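Local coordinates for protein fructose-bisphosphate aldolase (Thermus caldophilus, PDB 2FJK) that belongs to the class II fructose-bisphosphate aldolases, enzymes built on a TIM-barrel fold, and holds 1,3-dihydroxyacetonephosphate in its pocket, at residues Ser211-Glu216 against Asp253-Leu258. Residues are numbered along the deposited sequence; the frame is centred on the assembly and turned at random.
Sequences SAVPQE and DTDLRL. With 13P (1,3-dihydroxyacetonephosphate), chain E.
Asp255 reaches from the first turn of helix 254-270 to the loop at Ser211-Val213 and spends one carboxylate oxygen on each of two successive backbone N-H groups. OD2 accepts from Ala212 N at 2.8 Å and OD1 from Val213 N at 2.6 Å, both through syn lone pairs, so the carboxylate is fixed in rotation. A first torsion of -72° turns CG anti to the carbonyl carbon, beside the backbone N. In return, Asp255 N donates to Ser211 OG (3.1 Å, 161°), and that hydroxyl in turn donates to O3P of 1,3-dihydroxyacetonephosphate at 2.6 Å. O3P also accepts from Asp253 N and Thr254 N, each at 2.7 Å, at the helix N-terminus, whose dipole would favour the phosphate's charge. Thr254 OG1 donates to O1P (2.5 Å), while Ser211 N makes a weak bond to O2P. The two bonds to Asp255 thus probably steady the loop that brings Ser211 to the phosphate. NE and NH2 of Arg257 each bond one oxygen of Asp253, and NH1 forms a salt bridge to Asp276 of the second subunit. Val213 and Leu258 meet through apolar carbons and both pack on helix 215-223; helix 277-299 covers Asp255 and Leu256. The two segments follow neighbouring parallel strands 205-207 and 247-252 of the barrel.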
loop_
_atom_site.group_PDB
_atom_site.type_symbol
_atom_site.label_atom_id
_atom_site.label_comp_id
_atom_site.label_asym_id
_atom_site.label_seq_id
_atom_site.Cartn_x
_atom_site.Cartn_y
_atom_site.Cartn_z
ATOM N N SER A 211 -28.318 3.959 -17.442
ATOM C CA SER A 211 -29.150 3.508 -16.329
ATOM C C SER A 211 -30.550 3.110 -16.819
ATOM O O SER A 211 -31.031 3.615 -17.832
ATOM C CB SER A 211 -29.275 4.596 -15.259
ATOM O OG SER A 211 -28.211 4.527 -14.324
ATOM N N ALA A 212 -31.195 2.210 -16.084
ATOM C CA ALA A 212 -32.527 1.727 -16.432
ATOM C C ALA A 212 -33.602 2.542 -15.715
ATOM O O ALA A 212 -34.739 2.635 -16.175
ATOM C CB ALA A 212 -32.657 0.233 -16.066
ATOM N N VAL A 213 -33.233 3.134 -14.588
ATOM C CA VAL A 213 -34.161 3.943 -13.814
ATOM C C VAL A 213 -35.507 3.214 -13.692
ATOM O O VAL A 213 -36.553 3.751 -14.068
ATOM C CB VAL A 213 -34.371 5.309 -14.497
ATOM C CG1 VAL A 213 -34.873 6.323 -13.482
ATOM C CG2 VAL A 213 -33.057 5.774 -15.146
ATOM N N PRO A 214 -35.488 1.976 -13.157
ATOM C CA PRO A 214 -36.682 1.141 -12.975
ATOM C C PRO A 214 -37.829 1.834 -12.257
ATOM O O PRO A 214 -37.627 2.521 -11.254
ATOM C CB PRO A 214 -36.150 -0.070 -12.206
ATOM C CG PRO A 214 -34.963 0.491 -11.464
ATOM C CD PRO A 214 -34.317 1.354 -12.513
ATOM N N GLN A 215 -39.036 1.634 -12.782
ATOM C CA GLN A 215 -40.238 2.247 -12.236
ATOM C C GLN A 215 -40.424 1.935 -10.757
ATOM O O GLN A 215 -40.676 2.835 -9.954
ATOM C CB GLN A 215 -41.463 1.785 -13.036
ATOM C CG GLN A 215 -42.770 2.475 -12.655
ATOM C CD GLN A 215 -42.666 3.995 -12.658
ATOM O OE1 GLN A 215 -42.139 4.597 -13.596
ATOM N NE2 GLN A 215 -43.183 4.623 -11.608
ATOM N N GLU A 216 -40.302 0.661 -10.399
ATOM C CA GLU A 216 -40.455 0.261 -9.009
ATOM C C GLU A 216 -39.518 1.074 -8.118
ATOM O O GLU A 216 -39.900 1.494 -7.028
ATOM C CB GLU A 216 -40.183 -1.245 -8.844
ATOM C CG GLU A 216 -39.319 -1.872 -9.939
ATOM C CD GLU A 216 -40.048 -2.003 -11.277
ATOM O OE1 GLU A 216 -41.129 -2.635 -11.308
ATOM O OE2 GLU A 216 -39.535 -1.481 -12.295
ATOM N N ASP A 253 -24.802 4.725 -13.100
ATOM C CA ASP A 253 -24.565 5.632 -11.985
ATOM C C ASP A 253 -25.876 6.014 -11.291
ATOM O O ASP A 253 -26.055 5.735 -10.109
ATOM C CB ASP A 253 -23.838 6.881 -12.509
ATOM C CG ASP A 253 -23.482 7.864 -11.417
ATOM O OD1 ASP A 253 -23.683 7.552 -10.229
ATOM O OD2 ASP A 253 -22.989 8.960 -11.756
ATOM N N THR A 254 -26.777 6.658 -12.030
ATOM C CA THR A 254 -28.077 7.068 -11.503
ATOM C C THR A 254 -28.815 5.951 -10.736
ATOM O O THR A 254 -29.318 6.178 -9.634
ATOM C CB THR A 254 -29.011 7.555 -12.644
ATOM O OG1 THR A 254 -28.502 8.773 -13.202
ATOM C CG2 THR A 254 -30.421 7.787 -12.123
ATOM N N ASP A 255 -28.888 4.758 -11.324
ATOM C CA ASP A 255 -29.582 3.645 -10.680
ATOM C C ASP A 255 -29.073 3.401 -9.260
ATOM O O ASP A 255 -29.862 3.172 -8.349
ATOM C CB ASP A 255 -29.441 2.349 -11.499
ATOM C CG ASP A 255 -30.261 2.364 -12.791
ATOM O OD1 ASP A 255 -31.255 3.115 -12.879
ATOM O OD2 ASP A 255 -29.917 1.603 -13.719
ATOM N N LEU A 256 -27.756 3.468 -9.085
ATOM C CA LEU A 256 -27.132 3.240 -7.784
ATOM C C LEU A 256 -27.446 4.341 -6.793
ATOM O O LEU A 256 -27.781 4.062 -5.646
ATOM C CB LEU A 256 -25.621 3.119 -7.934
ATOM C CG LEU A 256 -25.125 2.191 -9.038
ATOM C CD1 LEU A 256 -23.623 2.045 -8.899
ATOM C CD2 LEU A 256 -25.804 0.834 -8.956
ATOM N N ARG A 257 -27.324 5.592 -7.231
ATOM C CA ARG A 257 -27.614 6.732 -6.363
ATOM C C ARG A 257 -29.039 6.647 -5.863
ATOM O O ARG A 257 -29.292 6.804 -4.674
ATOM C CB ARG A 257 -27.459 8.060 -7.107
ATOM C CG ARG A 257 -26.075 8.390 -7.602
ATOM C CD ARG A 257 -26.088 9.807 -8.193
ATOM N NE ARG A 257 -24.896 10.094 -8.975
ATOM C CZ ARG A 257 -24.551 11.311 -9.396
ATOM N NH1 ARG A 257 -25.316 12.361 -9.106
ATOM N NH2 ARG A 257 -23.436 11.479 -10.108
ATOM N N LEU A 258 -29.969 6.421 -6.788
ATOM C CA LEU A 258 -31.391 6.308 -6.462
ATOM C C LEU A 258 -31.660 5.202 -5.458
ATOM O O LEU A 258 -32.335 5.416 -4.451
ATOM C CB LEU A 258 -32.216 6.027 -7.719
ATOM C CG LEU A 258 -33.164 7.114 -8.220
ATOM C CD1 LEU A 258 -34.098 6.490 -9.259
ATOM C CD2 LEU A 258 -33.971 7.699 -7.058
HETATM P P 13P E . -26.321 7.432 -15.734
HETATM O O1P 13P E . -26.749 8.820 -15.052
HETATM O O2P 13P E . -27.426 7.109 -16.821
HETATM O O3P 13P E . -26.309 6.311 -14.650
HETATM O O1 13P E . -24.863 7.615 -16.381
HETATM C C1 13P E . -23.972 6.502 -16.385
HETATM C C2 13P E . -22.835 6.904 -17.291
HETATM O O2 13P E . -23.084 7.320 -18.420
HETATM C C3 13P E . -21.384 6.799 -16.822
HETATM O O3 13P E . -20.505 7.344 -17.800
#